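Long-range contacts in endopolygalacturonase (Chondrostereum purpureum, PDB 1KCD), which probably hydrolyses the alpha-1,4 linkages of polygalacturonan in pectin, cutting within the chain as a glycosyl hydrolase of family 28: residues G89-T94 / L148-D153; G154-A159 / A177-N182; I199-T204 / K228-A233; I258-P263 / V298-C303. All coordinates share one frame; numbering follows the deposited sequence.

Contact 1. Residues G89-T94 / L148-D153; sequences GTNNGT and LGHNTD. With NAG (2-acetamido-2-deoxy-beta-D-glucopyranose), chain D; GTR (beta-D-galactopyranuronic acid), chain C; GTK (beta-D-galactofuranuronic acid), chain B.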
# COMPACT_ATOMS: atom_id res chain seq x y z
N GLY A 89 14.74 -7.95 4.13
CA GLY A 89 13.30 -7.72 4.39
C GLY A 89 12.68 -8.83 5.18
O GLY A 89 13.26 -9.44 6.11
N THR A 90 11.43 -9.17 4.83
CA THR A 90 10.74 -10.27 5.49
C THR A 90 10.97 -11.57 4.76
O THR A 90 10.33 -12.58 5.11
CB THR A 90 9.24 -9.93 5.66
OG1 THR A 90 8.66 -9.62 4.39
CG2 THR A 90 9.07 -8.70 6.55
N ASN A 91 11.88 -11.59 3.80
CA ASN A 91 12.15 -12.87 3.14
C ASN A 91 13.14 -13.71 3.86
O ASN A 91 13.06 -14.97 3.75
CB ASN A 91 12.64 -12.58 1.70
CG ASN A 91 11.45 -12.06 0.87
OD1 ASN A 91 10.34 -12.59 1.05
ND2 ASN A 91 11.68 -11.10 0.03
N ASN A 92 14.06 -13.12 4.57
CA ASN A 92 15.05 -13.92 5.34
C ASN A 92 15.75 -12.96 6.25
O ASN A 92 15.31 -11.79 6.39
CB ASN A 92 15.97 -14.59 4.32
CG ASN A 92 16.13 -16.06 4.70
OD1 ASN A 92 16.46 -16.30 5.85
ND2 ASN A 92 15.98 -16.89 3.66
N GLY A 93 16.84 -13.35 6.85
CA GLY A 93 17.69 -12.50 7.63
C GLY A 93 17.13 -12.17 8.99
O GLY A 93 16.44 -13.00 9.65
N THR A 94 17.39 -10.96 9.45
CA THR A 94 16.95 -10.55 10.77
C THR A 94 15.45 -10.50 10.85
O THR A 94 14.75 -10.22 9.87
CB THR A 94 17.53 -9.18 11.08
OG1 THR A 94 17.07 -8.27 10.07
CG2 THR A 94 19.06 -9.21 11.11
N LEU A 148 19.58 -1.49 2.00
CA LEU A 148 19.25 -2.33 3.16
C LEU A 148 17.77 -2.42 3.45
O LEU A 148 17.33 -3.49 3.92
CB LEU A 148 19.99 -1.76 4.39
CG LEU A 148 21.51 -1.87 4.27
CD1 LEU A 148 22.17 -1.04 5.38
CD2 LEU A 148 21.94 -3.33 4.29
N GLY A 149 16.96 -1.40 3.20
CA GLY A 149 15.51 -1.49 3.46
C GLY A 149 14.85 -2.39 2.42
O GLY A 149 15.26 -2.39 1.26
N HIS A 150 13.86 -3.16 2.84
CA HIS A 150 13.23 -4.05 1.85
C HIS A 150 11.85 -4.47 2.41
O HIS A 150 11.68 -4.47 3.65
CB HIS A 150 14.15 -5.23 1.61
CG HIS A 150 13.75 -5.99 0.36
ND1 HIS A 150 13.99 -5.47 -0.89
CD2 HIS A 150 13.15 -7.20 0.18
CE1 HIS A 150 13.53 -6.32 -1.82
NE2 HIS A 150 13.01 -7.39 -1.20
N ASN A 151 10.90 -4.75 1.56
CA ASN A 151 9.53 -5.08 2.00
C ASN A 151 8.92 -3.99 2.87
O ASN A 151 8.11 -4.27 3.76
CB ASN A 151 9.43 -6.45 2.73
CG ASN A 151 9.84 -7.58 1.82
OD1 ASN A 151 10.79 -8.31 2.13
ND2 ASN A 151 9.12 -7.78 0.74
N THR A 152 9.30 -2.75 2.53
CA THR A 152 8.85 -1.57 3.28
C THR A 152 7.59 -0.97 2.69
O THR A 152 7.47 0.24 2.46
CB THR A 152 9.99 -0.53 3.36
OG1 THR A 152 10.60 -0.47 2.06
CG2 THR A 152 11.04 -0.94 4.39
N ASP A 153 6.58 -1.82 2.46
CA ASP A 153 5.34 -1.37 1.86
C ASP A 153 4.77 -0.17 2.59
O ASP A 153 4.75 -0.11 3.82
CB ASP A 153 4.25 -2.46 1.94
CG ASP A 153 4.56 -3.78 1.26
OD1 ASP A 153 5.74 -4.14 1.23
OD2 ASP A 153 3.62 -4.47 0.81
C1 NAG D . 15.82 -18.32 3.66
C2 NAG D . 15.34 -18.62 2.20
C3 NAG D . 15.32 -20.15 2.07
C4 NAG D . 16.69 -20.74 2.43
C5 NAG D . 17.18 -20.22 3.83
C6 NAG D . 18.62 -20.47 4.11
C7 NAG D . 13.84 -16.90 1.47
C8 NAG D . 12.52 -16.31 1.33
N2 NAG D . 13.96 -18.13 2.09
O3 NAG D . 14.88 -20.52 0.74
O4 NAG D . 16.44 -22.17 2.61
O5 NAG D . 17.15 -18.77 3.73
O6 NAG D . 19.27 -19.24 4.40
O7 NAG D . 14.81 -16.43 1.11
C1 GTR C . 10.70 -8.28 -4.28
C2 GTR C . 10.48 -8.69 -2.80
C3 GTR C . 9.35 -9.56 -2.75
C4 GTR C . 8.00 -8.87 -3.24
C5 GTR C . 8.36 -8.33 -4.65
C6 GTR C . 7.21 -7.51 -5.19
O1 GTR C . 11.75 -7.34 -4.34
O2 GTR C . 11.68 -9.41 -2.37
O3 GTR C . 9.07 -9.97 -1.36
O4 GTR C . 7.64 -7.77 -2.34
O5 GTR C . 9.53 -7.50 -4.60
O6A GTR C . 7.28 -6.27 -5.33
O6B GTR C . 6.17 -8.13 -5.49
C1 GTK B . 4.24 -7.44 1.32
O1 GTK B . 3.52 -8.12 2.34
C2 GTK B . 5.71 -7.73 1.32
O2 GTK B . 6.38 -6.69 0.57
C3 GTK B . 5.79 -9.00 0.44
O3 GTK B . 5.86 -10.12 1.31
C4 GTK B . 4.44 -9.04 -0.29
O4 GTK B . 3.69 -7.90 0.10
C5 GTK B . 4.50 -9.24 -1.80
O5 GTK B . 4.85 -7.98 -2.34
C6 GTK B . 3.29 -9.74 -2.52
O6B GTK B . 2.90 -10.96 -2.18
O6A GTK B . 2.66 -9.09 -3.34
O HOH W 1 15.69 -5.33 5.16
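The carboxamide of Asn151 points its OD1 at Gly89 CA and Thr90 N, joining two loops that line the substrate cleft of a right-handed parallel beta-helix, the fold of glycosyl hydrolase family 28. Its OD1 accepts the backbone N-H of Thr90, with Thr90 N at 2.9 Å from Asn151 OD1 and the bond bent to 147°. Thr90 OG1 stands 3.4 Å from the same OD1, at most a weak bond. Gly89, which has no side chain, lets its CA come within 3.4 Å of Asn151 OD1, so the oxygen sits close against the backbone of the other loop. Gripped in this way, the amide has its rotation set, and its ND2 is turned to the sugars. Asn151 ND2 donates to O3 of the galactopyranuronic acid and to O2 of the galactofuranuronic acid, at 3.0 Å in each case. Asn91 meets Asn151 at about a right angle, the two amide planes being 86° apart. From there Asn91 ND2 reaches the same pyranose O3 at 3.2 Å, and that hydroxyl oxygen therefore receives two amide donors. Asp173 and His195 add further bonds to the pyranose. Asn92, which follows Asn91, carries an N-linked N-acetylglucosamine on ND2. A water links the two backbones by bridging Gly89 N and Leu148 O. His150 completes the contact: chi1 of -165° puts its ring beside the carbonyl carbon, with Gly89 CA and Asn91 ND2 near the ring edge, and turns NE2 to the sugar, where it shares an in-plane hydrogen bond of 2.7 Å with pyranose O2.

Contact 2. Residues G154-A159 / A177-N182; sequences GFDVSA and AINDGN. With NAG (2-acetamido-2-deoxy-beta-D-glucopyranose), chain E.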
# COMPACT_ATOMS: atom_id res chain seq x y z
N GLY A 154 4.23 0.80 1.83
CA GLY A 154 3.62 1.96 2.49
C GLY A 154 2.32 1.56 3.16
O GLY A 154 2.16 1.71 4.39
N PHE A 155 1.37 1.06 2.38
CA PHE A 155 0.06 0.66 2.87
C PHE A 155 -0.27 -0.72 2.32
O PHE A 155 -0.27 -0.89 1.10
CB PHE A 155 -1.03 1.62 2.37
CG PHE A 155 -0.76 3.07 2.70
CD1 PHE A 155 -1.26 3.56 3.94
CD2 PHE A 155 -0.04 3.90 1.87
CE1 PHE A 155 -1.03 4.91 4.26
CE2 PHE A 155 0.19 5.20 2.22
CZ PHE A 155 -0.27 5.73 3.42
N ASP A 156 -0.57 -1.65 3.22
CA ASP A 156 -1.10 -2.97 2.81
C ASP A 156 -2.55 -3.01 3.20
O ASP A 156 -2.84 -2.88 4.40
CB ASP A 156 -0.32 -4.09 3.47
CG ASP A 156 1.12 -4.14 2.95
OD1 ASP A 156 1.31 -3.98 1.71
OD2 ASP A 156 2.01 -4.39 3.79
N VAL A 157 -3.46 -3.16 2.26
CA VAL A 157 -4.89 -3.00 2.54
C VAL A 157 -5.63 -4.31 2.30
O VAL A 157 -5.62 -4.85 1.19
CB VAL A 157 -5.49 -1.92 1.61
CG1 VAL A 157 -6.97 -1.77 1.92
CG2 VAL A 157 -4.74 -0.61 1.76
N SER A 158 -6.31 -4.77 3.34
CA SER A 158 -7.27 -5.87 3.28
C SER A 158 -8.50 -5.38 4.02
O SER A 158 -8.65 -5.53 5.23
CB SER A 158 -6.73 -7.13 3.94
OG SER A 158 -5.70 -7.67 3.10
N ALA A 159 -9.37 -4.71 3.23
CA ALA A 159 -10.46 -3.97 3.87
C ALA A 159 -11.45 -3.47 2.81
O ALA A 159 -11.07 -3.28 1.66
CB ALA A 159 -9.98 -2.76 4.62
N ALA A 177 -0.27 -1.94 -1.57
CA ALA A 177 -0.66 -3.24 -2.07
C ALA A 177 -2.09 -3.49 -1.59
O ALA A 177 -2.28 -3.56 -0.34
CB ALA A 177 0.29 -4.32 -1.56
N ILE A 178 -3.01 -3.59 -2.51
CA ILE A 178 -4.43 -3.84 -2.17
C ILE A 178 -4.62 -5.33 -2.31
O ILE A 178 -4.60 -5.86 -3.46
CB ILE A 178 -5.38 -3.06 -3.08
CG1 ILE A 178 -5.16 -1.55 -2.97
CG2 ILE A 178 -6.81 -3.45 -2.74
CD1 ILE A 178 -5.88 -0.74 -4.04
N ASN A 179 -4.77 -6.02 -1.18
CA ASN A 179 -4.77 -7.49 -1.20
C ASN A 179 -6.15 -8.12 -1.12
O ASN A 179 -6.29 -9.30 -1.46
CB ASN A 179 -3.91 -7.98 -0.03
CG ASN A 179 -2.46 -7.53 -0.19
OD1 ASN A 179 -1.85 -6.98 0.77
ND2 ASN A 179 -1.95 -7.77 -1.37
N ASP A 180 -7.16 -7.39 -0.64
CA ASP A 180 -8.51 -7.92 -0.48
C ASP A 180 -9.42 -6.74 -0.22
O ASP A 180 -9.01 -5.78 0.48
CB ASP A 180 -8.56 -8.88 0.71
CG ASP A 180 -9.81 -9.72 0.80
OD1 ASP A 180 -10.38 -10.11 -0.24
OD2 ASP A 180 -10.24 -10.07 1.94
N GLY A 181 -10.66 -6.78 -0.71
CA GLY A 181 -11.65 -5.78 -0.35
C GLY A 181 -12.32 -5.13 -1.52
O GLY A 181 -11.87 -5.19 -2.67
N ASN A 182 -13.44 -4.48 -1.18
CA ASN A 182 -14.26 -3.75 -2.13
C ASN A 182 -14.26 -2.25 -1.82
O ASN A 182 -14.32 -1.89 -0.64
CB ASN A 182 -15.72 -4.28 -2.05
CG ASN A 182 -16.60 -3.59 -3.07
OD1 ASN A 182 -16.44 -3.75 -4.27
ND2 ASN A 182 -17.58 -2.79 -2.61
C1 NAG E . -18.53 -1.39 3.47
C2 NAG E . -19.79 -0.58 3.07
C3 NAG E . -20.98 -1.57 3.13
C4 NAG E . -20.70 -2.69 2.10
C5 NAG E . -19.34 -3.40 2.47
C6 NAG E . -18.94 -4.37 1.40
C7 NAG E . -19.76 1.74 3.91
C8 NAG E . -20.01 2.68 5.00
N2 NAG E . -20.08 0.41 4.10
O3 NAG E . -22.15 -0.81 2.70
O4 NAG E . -21.72 -3.69 2.29
O5 NAG E . -18.33 -2.36 2.44
O6 NAG E . -18.40 -3.66 0.31
O7 NAG E . -19.24 2.13 2.94
O HOH W 2 -3.01 -6.62 3.72
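Val157 O is held by two successive N-H groups of the neighbouring strand: Asn179 N donates to it at 2.8 Å, and Asp180 N adds a long, weak bond. This double grip marks a beta bulge, since the parallel pairing of Val157 with Ile178 gives way to that of Ser158 with Asp180. Before the bulge, Ala177 bonds in both directions, giving its N-H to Phe155 O and taking that of Val157, with Val157 N 2.9 Å from Ala177 O. Beyond it the ladder resumes less regularly: Ala159 N reaches Asp180 O at 3.0 Å, but from 40° out of the carbonyl plane. Side chains add to the pairing on one face. Asp156 turns its OD1 over the methyl of Ala177, 3.4 Å from CB, and its carboxylate is close to that of Asp153. Ser158 OG, beside its own backbone N (chi1 -71°), packs 3.6 Å from Asn179 CB, and a water joins this hydroxyl to Asn179 OD1. On the other face Val157 and Ile178 lie side by side, Val157 against Ile164 and Ile178 against Val208 and Val211. At the far end Asp180 OD1 accepts from His207 N, while Asn182 bonds through OD1 to Ser209 OG and through ND2 to O6 of an N-acetylglucosamine. Such parallel pairing of strands from successive coils, here broken by a bulge, with apolar residues turned inward, is the hallmark of the parallel beta-helix.

Contact 3. Residues I199-T204 / K228-A233; sequences IGSIAT and KAQRTA. With GTK (beta-D-galactofuranuronic acid), chain B; GTR (beta-D-galactopyranuronic acid), chain C.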
# COMPACT_ATOMS: atom_id res chain seq x y z
N ILE A 199 -2.18 -3.94 -6.97
CA ILE A 199 -3.24 -4.81 -6.46
C ILE A 199 -2.62 -6.18 -6.37
O ILE A 199 -2.08 -6.67 -7.37
CB ILE A 199 -4.47 -4.79 -7.37
CG1 ILE A 199 -5.15 -3.41 -7.34
CG2 ILE A 199 -5.43 -5.92 -7.01
CD1 ILE A 199 -6.18 -3.27 -8.46
N GLY A 200 -2.65 -6.76 -5.18
CA GLY A 200 -2.10 -8.09 -4.94
C GLY A 200 -0.76 -8.03 -4.23
O GLY A 200 -0.33 -6.95 -3.83
N SER A 201 -0.09 -9.18 -4.11
CA SER A 201 -0.48 -10.38 -4.86
C SER A 201 -1.77 -10.97 -4.32
O SER A 201 -2.03 -11.06 -3.12
CB SER A 201 0.65 -11.43 -4.78
OG SER A 201 0.75 -11.99 -3.48
N ILE A 202 -2.61 -11.37 -5.25
CA ILE A 202 -3.89 -11.98 -4.95
C ILE A 202 -3.69 -13.44 -4.60
O ILE A 202 -3.10 -14.18 -5.41
CB ILE A 202 -4.88 -11.80 -6.14
CG1 ILE A 202 -5.07 -10.32 -6.47
CG2 ILE A 202 -6.19 -12.54 -5.89
CD1 ILE A 202 -5.84 -9.58 -5.36
N ALA A 203 -4.15 -13.80 -3.39
CA ALA A 203 -4.05 -15.16 -2.90
C ALA A 203 -5.39 -15.86 -2.97
O ALA A 203 -6.46 -15.25 -3.17
CB ALA A 203 -3.59 -15.07 -1.42
N THR A 204 -5.35 -17.18 -2.76
CA THR A 204 -6.59 -17.96 -2.74
C THR A 204 -7.61 -17.35 -1.79
O THR A 204 -7.32 -16.96 -0.66
CB THR A 204 -6.26 -19.38 -2.28
OG1 THR A 204 -5.55 -19.91 -3.43
CG2 THR A 204 -7.47 -20.26 -1.95
N LYS A 228 -1.17 -8.16 -9.67
CA LYS A 228 -0.44 -9.43 -9.56
C LYS A 228 -1.28 -10.44 -8.84
O LYS A 228 -1.80 -10.16 -7.77
CB LYS A 228 0.88 -9.22 -8.78
CG LYS A 228 0.93 -8.15 -7.68
CD LYS A 228 2.27 -8.17 -6.92
CE LYS A 228 2.37 -6.95 -5.97
NZ LYS A 228 3.45 -7.10 -5.02
N ALA A 229 -1.40 -11.62 -9.43
CA ALA A 229 -2.08 -12.71 -8.78
C ALA A 229 -1.15 -13.90 -8.73
O ALA A 229 -0.46 -14.22 -9.70
CB ALA A 229 -3.37 -13.13 -9.50
N GLN A 230 -1.13 -14.54 -7.54
CA GLN A 230 -0.34 -15.75 -7.41
C GLN A 230 -0.79 -16.79 -8.44
O GLN A 230 -1.99 -17.05 -8.59
CB GLN A 230 -0.54 -16.32 -5.98
CG GLN A 230 0.06 -15.36 -4.95
CD GLN A 230 -0.25 -15.65 -3.51
OE1 GLN A 230 -0.54 -16.80 -3.14
NE2 GLN A 230 -0.15 -14.63 -2.65
N ARG A 231 0.19 -17.38 -9.13
CA ARG A 231 -0.15 -18.40 -10.15
C ARG A 231 -1.03 -19.46 -9.57
O ARG A 231 -1.89 -19.98 -10.28
CB ARG A 231 1.17 -19.03 -10.60
CG ARG A 231 0.96 -20.12 -11.65
CD ARG A 231 2.28 -20.75 -12.02
NE ARG A 231 3.10 -19.91 -12.89
CZ ARG A 231 4.26 -19.36 -12.55
NH1 ARG A 231 4.77 -19.49 -11.33
NH2 ARG A 231 4.96 -18.62 -13.44
N THR A 232 -0.83 -19.84 -8.29
CA THR A 232 -1.56 -20.96 -7.72
C THR A 232 -2.90 -20.58 -7.07
O THR A 232 -3.61 -21.48 -6.62
CB THR A 232 -0.72 -21.64 -6.64
OG1 THR A 232 -0.37 -20.61 -5.68
CG2 THR A 232 0.53 -22.24 -7.24
N ALA A 233 -3.23 -19.30 -7.08
CA ALA A 233 -4.46 -18.89 -6.37
C ALA A 233 -5.74 -19.40 -7.02
O ALA A 233 -5.90 -19.39 -8.26
CB ALA A 233 -4.52 -17.34 -6.32
C1 GTK B . 4.24 -7.44 1.32
O1 GTK B . 3.52 -8.12 2.34
C2 GTK B . 5.71 -7.73 1.32
O2 GTK B . 6.38 -6.69 0.57
C3 GTK B . 5.79 -9.00 0.44
O3 GTK B . 5.86 -10.12 1.31
C4 GTK B . 4.44 -9.04 -0.29
O4 GTK B . 3.69 -7.90 0.10
C5 GTK B . 4.50 -9.24 -1.80
O5 GTK B . 4.85 -7.98 -2.34
C6 GTK B . 3.29 -9.74 -2.52
O6B GTK B . 2.90 -10.96 -2.18
O6A GTK B . 2.66 -9.09 -3.34
C1 GTR C . 10.70 -8.28 -4.28
C2 GTR C . 10.48 -8.69 -2.80
C3 GTR C . 9.35 -9.56 -2.75
C4 GTR C . 8.00 -8.87 -3.24
C5 GTR C . 8.36 -8.33 -4.65
C6 GTR C . 7.21 -7.51 -5.19
O1 GTR C . 11.75 -7.34 -4.34
O2 GTR C . 11.68 -9.41 -2.37
O3 GTR C . 9.07 -9.97 -1.36
O4 GTR C . 7.64 -7.77 -2.34
O5 GTR C . 9.53 -7.50 -4.60
O6A GTR C . 7.28 -6.27 -5.33
O6B GTR C . 6.17 -8.13 -5.49
O HOH W 3 2.47 -9.15 -3.05
O HOH W 4 -2.65 -18.31 -2.62
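Lys228 lays its side chain along the backbone of Ile199-Ser201. An unusual first torsion (chi1 31°) puts CG between the backbone N and the carbonyl carbon, 3.4 Å from Ile199 O, and from there the chain runs fully extended, with CE passing Gly200 O. Its NZ donates to O6B of the galactopyranuronic acid at 2.9 Å and makes a salt bridge to Asp174 as well; a bond to O6A of the galactofuranuronic acid is doubtful, because a water is modelled at almost the same place. Gln230, also extended, reaches across toward the other strand. Its NE2 donates to Ser201 OG at 2.9 Å, almost straight (172°), with the oxygen lying in the amide plane. Ser201 OG in turn donates a hydrogen bond to O6B of the furanose at 2.7 Å, so Gln230 is a second-shell residue that orients a first-shell hydroxyl. A cis peptide precedes Ser201. On the far side Gln230 OE1 accepts a hydrogen bond from a water that accepts from Thr204 N. Ile202 supplies two of the three backbone bonds, its N-H going to Lys228 O and its O receiving Gln230 N at 2.9 Å; in the third, Lys228 N donates to Ile199 O. Ile202 CB packs 3.9 Å from Ala229 CB. Neighbouring parallel strands of the beta-helix thus present a lysine and a serine side by side, forming, with Tyr262, part of the site that binds the galacturonate carboxylates.

Contact 4. Residues I258-P263 / V298-C303; sequences ISQSYP and VECGNC. With GTK (beta-D-galactofuranuronic acid), chain B; GTR (beta-D-galactopyranuronic acid), chain C.
Gln260 reaches across to the loop after strand 294-299. CB lies 3.9 Å from Glu299 O, the carbonyl that accepts the backbone N-H of Gln260 itself. CG stands beside the backbone N (chi1 -73°), and the chain then extends to bring CD within 3.7 Å of Asn302 O. At the tip OE1 accepts Asn302 N at 2.9 Å, while Gly301 N makes a weak, strongly bent bond to the same atom. NE2 donates nearly straight (172°) to Asn302 O, also at 2.9 Å, and has a second acceptor in Ala273 O. The amide therefore pairs with both N and O of Asn302, and its flat end rests near a disulfide that joins Cys300 and Cys303, the residues flanking Gly301 and Asn302, OE1 lying 3.9 Å from Cys303 SG. Ser259 OG accepts Ser261 N in an ST turn and is also hydrogen-bonded to Asp265 O; beyond the turn, Tyr262 OH donates a hydrogen bond to O6B of the bound galactopyranuronic acid at 2.6 Å. Strand 254-259 runs between strands 226-230 and 294-299, both parallel to it. Inside the coil Ile258 packs on Val298 and on Phe275 of strand 275-280.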
# COMPACT_ATOMS: atom_id res chain seq x y z
N ILE A 258 0.30 -6.55 -15.67
CA ILE A 258 -0.92 -7.22 -15.20
C ILE A 258 -0.66 -8.68 -15.39
O ILE A 258 -0.48 -9.11 -16.54
CB ILE A 258 -2.15 -6.72 -15.95
CG1 ILE A 258 -2.35 -5.21 -15.55
CG2 ILE A 258 -3.40 -7.53 -15.69
CD1 ILE A 258 -3.47 -4.59 -16.27
N SER A 259 -0.52 -9.47 -14.31
CA SER A 259 0.01 -10.80 -14.44
C SER A 259 -0.57 -11.77 -13.42
O SER A 259 -0.68 -11.48 -12.22
CB SER A 259 1.53 -10.72 -14.19
OG SER A 259 2.10 -12.01 -14.07
N GLN A 260 -0.88 -12.96 -13.95
CA GLN A 260 -1.36 -14.06 -13.13
C GLN A 260 -0.28 -15.11 -12.95
O GLN A 260 -0.57 -16.28 -12.62
CB GLN A 260 -2.63 -14.62 -13.74
CG GLN A 260 -3.79 -13.65 -13.51
CD GLN A 260 -5.00 -13.91 -14.38
OE1 GLN A 260 -4.89 -14.42 -15.50
NE2 GLN A 260 -6.20 -13.52 -13.92
N SER A 261 0.98 -14.70 -13.07
CA SER A 261 2.13 -15.61 -12.89
C SER A 261 2.89 -15.41 -11.59
O SER A 261 3.95 -16.02 -11.42
CB SER A 261 3.13 -15.36 -14.05
OG SER A 261 2.49 -15.68 -15.28
N TYR A 262 2.42 -14.55 -10.71
CA TYR A 262 3.21 -14.18 -9.55
C TYR A 262 3.61 -15.41 -8.79
O TYR A 262 2.79 -16.33 -8.55
CB TYR A 262 2.38 -13.21 -8.69
CG TYR A 262 3.26 -12.51 -7.66
CD1 TYR A 262 3.97 -11.33 -8.01
CD2 TYR A 262 3.36 -12.99 -6.38
CE1 TYR A 262 4.77 -10.67 -7.09
CE2 TYR A 262 4.18 -12.34 -5.42
CZ TYR A 262 4.87 -11.20 -5.80
OH TYR A 262 5.66 -10.58 -4.84
N PRO A 263 4.83 -15.52 -8.28
CA PRO A 263 5.84 -14.45 -8.19
C PRO A 263 6.65 -14.18 -9.43
O PRO A 263 7.47 -13.25 -9.47
CB PRO A 263 6.74 -15.01 -7.07
CG PRO A 263 6.68 -16.48 -7.26
CD PRO A 263 5.23 -16.78 -7.58
N VAL A 298 0.73 -7.73 -20.32
CA VAL A 298 -0.45 -8.35 -19.74
C VAL A 298 -0.26 -9.84 -19.91
O VAL A 298 -0.09 -10.28 -21.06
CB VAL A 298 -1.73 -7.87 -20.41
CG1 VAL A 298 -2.96 -8.64 -19.92
CG2 VAL A 298 -1.86 -6.33 -20.20
N GLU A 299 -0.26 -10.57 -18.80
CA GLU A 299 -0.07 -12.03 -18.85
C GLU A 299 -1.23 -12.70 -18.11
O GLU A 299 -1.16 -12.91 -16.90
CB GLU A 299 1.26 -12.38 -18.21
CG GLU A 299 1.61 -13.84 -18.18
CD GLU A 299 2.20 -14.41 -19.46
OE1 GLU A 299 2.12 -13.78 -20.51
OE2 GLU A 299 2.71 -15.55 -19.39
N CYS A 300 -2.29 -12.99 -18.86
CA CYS A 300 -3.53 -13.54 -18.33
C CYS A 300 -3.65 -15.02 -18.65
O CYS A 300 -3.53 -15.41 -19.83
CB CYS A 300 -4.77 -12.90 -19.00
SG CYS A 300 -5.05 -11.19 -18.44
N GLY A 301 -3.96 -15.81 -17.64
CA GLY A 301 -4.57 -17.11 -17.81
C GLY A 301 -6.09 -17.03 -17.81
O GLY A 301 -6.77 -17.89 -18.41
N ASN A 302 -6.67 -16.00 -17.18
CA ASN A 302 -8.13 -15.93 -17.11
C ASN A 302 -8.48 -14.45 -16.89
O ASN A 302 -8.39 -13.94 -15.75
CB ASN A 302 -8.68 -16.78 -15.98
CG ASN A 302 -10.21 -16.81 -15.98
OD1 ASN A 302 -10.86 -16.19 -16.81
ND2 ASN A 302 -10.76 -17.54 -14.98
N CYS A 303 -8.84 -13.76 -17.97
CA CYS A 303 -9.21 -12.35 -17.88
C CYS A 303 -10.41 -12.12 -18.78
O CYS A 303 -10.51 -12.77 -19.82
CB CYS A 303 -8.08 -11.43 -18.32
SG CYS A 303 -6.68 -11.45 -17.20
C1 GTK B . 4.24 -7.44 1.32
O1 GTK B . 3.52 -8.12 2.34
C2 GTK B . 5.71 -7.73 1.32
O2 GTK B . 6.38 -6.69 0.57
C3 GTK B . 5.79 -9.00 0.44
O3 GTK B . 5.86 -10.12 1.31
C4 GTK B . 4.44 -9.04 -0.29
O4 GTK B . 3.69 -7.90 0.10
C5 GTK B . 4.50 -9.24 -1.80
O5 GTK B . 4.85 -7.98 -2.34
C6 GTK B . 3.29 -9.74 -2.52
O6B GTK B . 2.90 -10.96 -2.18
O6A GTK B . 2.66 -9.09 -3.34
C1 GTR C . 10.70 -8.28 -4.28
C2 GTR C . 10.48 -8.69 -2.80
C3 GTR C . 9.35 -9.56 -2.75
C4 GTR C . 8.00 -8.87 -3.24
C5 GTR C . 8.36 -8.33 -4.65
C6 GTR C . 7.21 -7.51 -5.19
O1 GTR C . 11.75 -7.34 -4.34
O2 GTR C . 11.68 -9.41 -2.37
O3 GTR C . 9.07 -9.97 -1.36
O4 GTR C . 7.64 -7.77 -2.34
O5 GTR C . 9.53 -7.50 -4.60
O6A GTR C . 7.28 -6.27 -5.33
O6B GTR C . 6.17 -8.13 -5.49

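In the fold
Contacts 2, 3 and 4 lie on one parallel sheet of the beta-helix, whereas contact 1 joins two loops beside it. Contacts 2 and 3, with centres 13 Å apart, meet where Gly200 N lies 2.7 Å from Ile178 O, probably hydrogen-bonded. Contacts 3 and 4 are closer, at 9 Å, joined by a probable bond of 2.9 Å between Ala229 N and Ser259 O. Contact 1 is centred 20 Å from contact 3 and 25 Å from contact 4, yet all three touch the two galacturonic acids: contact 1 grips ring hydroxyls, and contacts 3 and 4 take carboxylates. Contact 2 underlies the cleft, Ala177 CB lying 4.1 Å from Asp153 OD2 of contact 1.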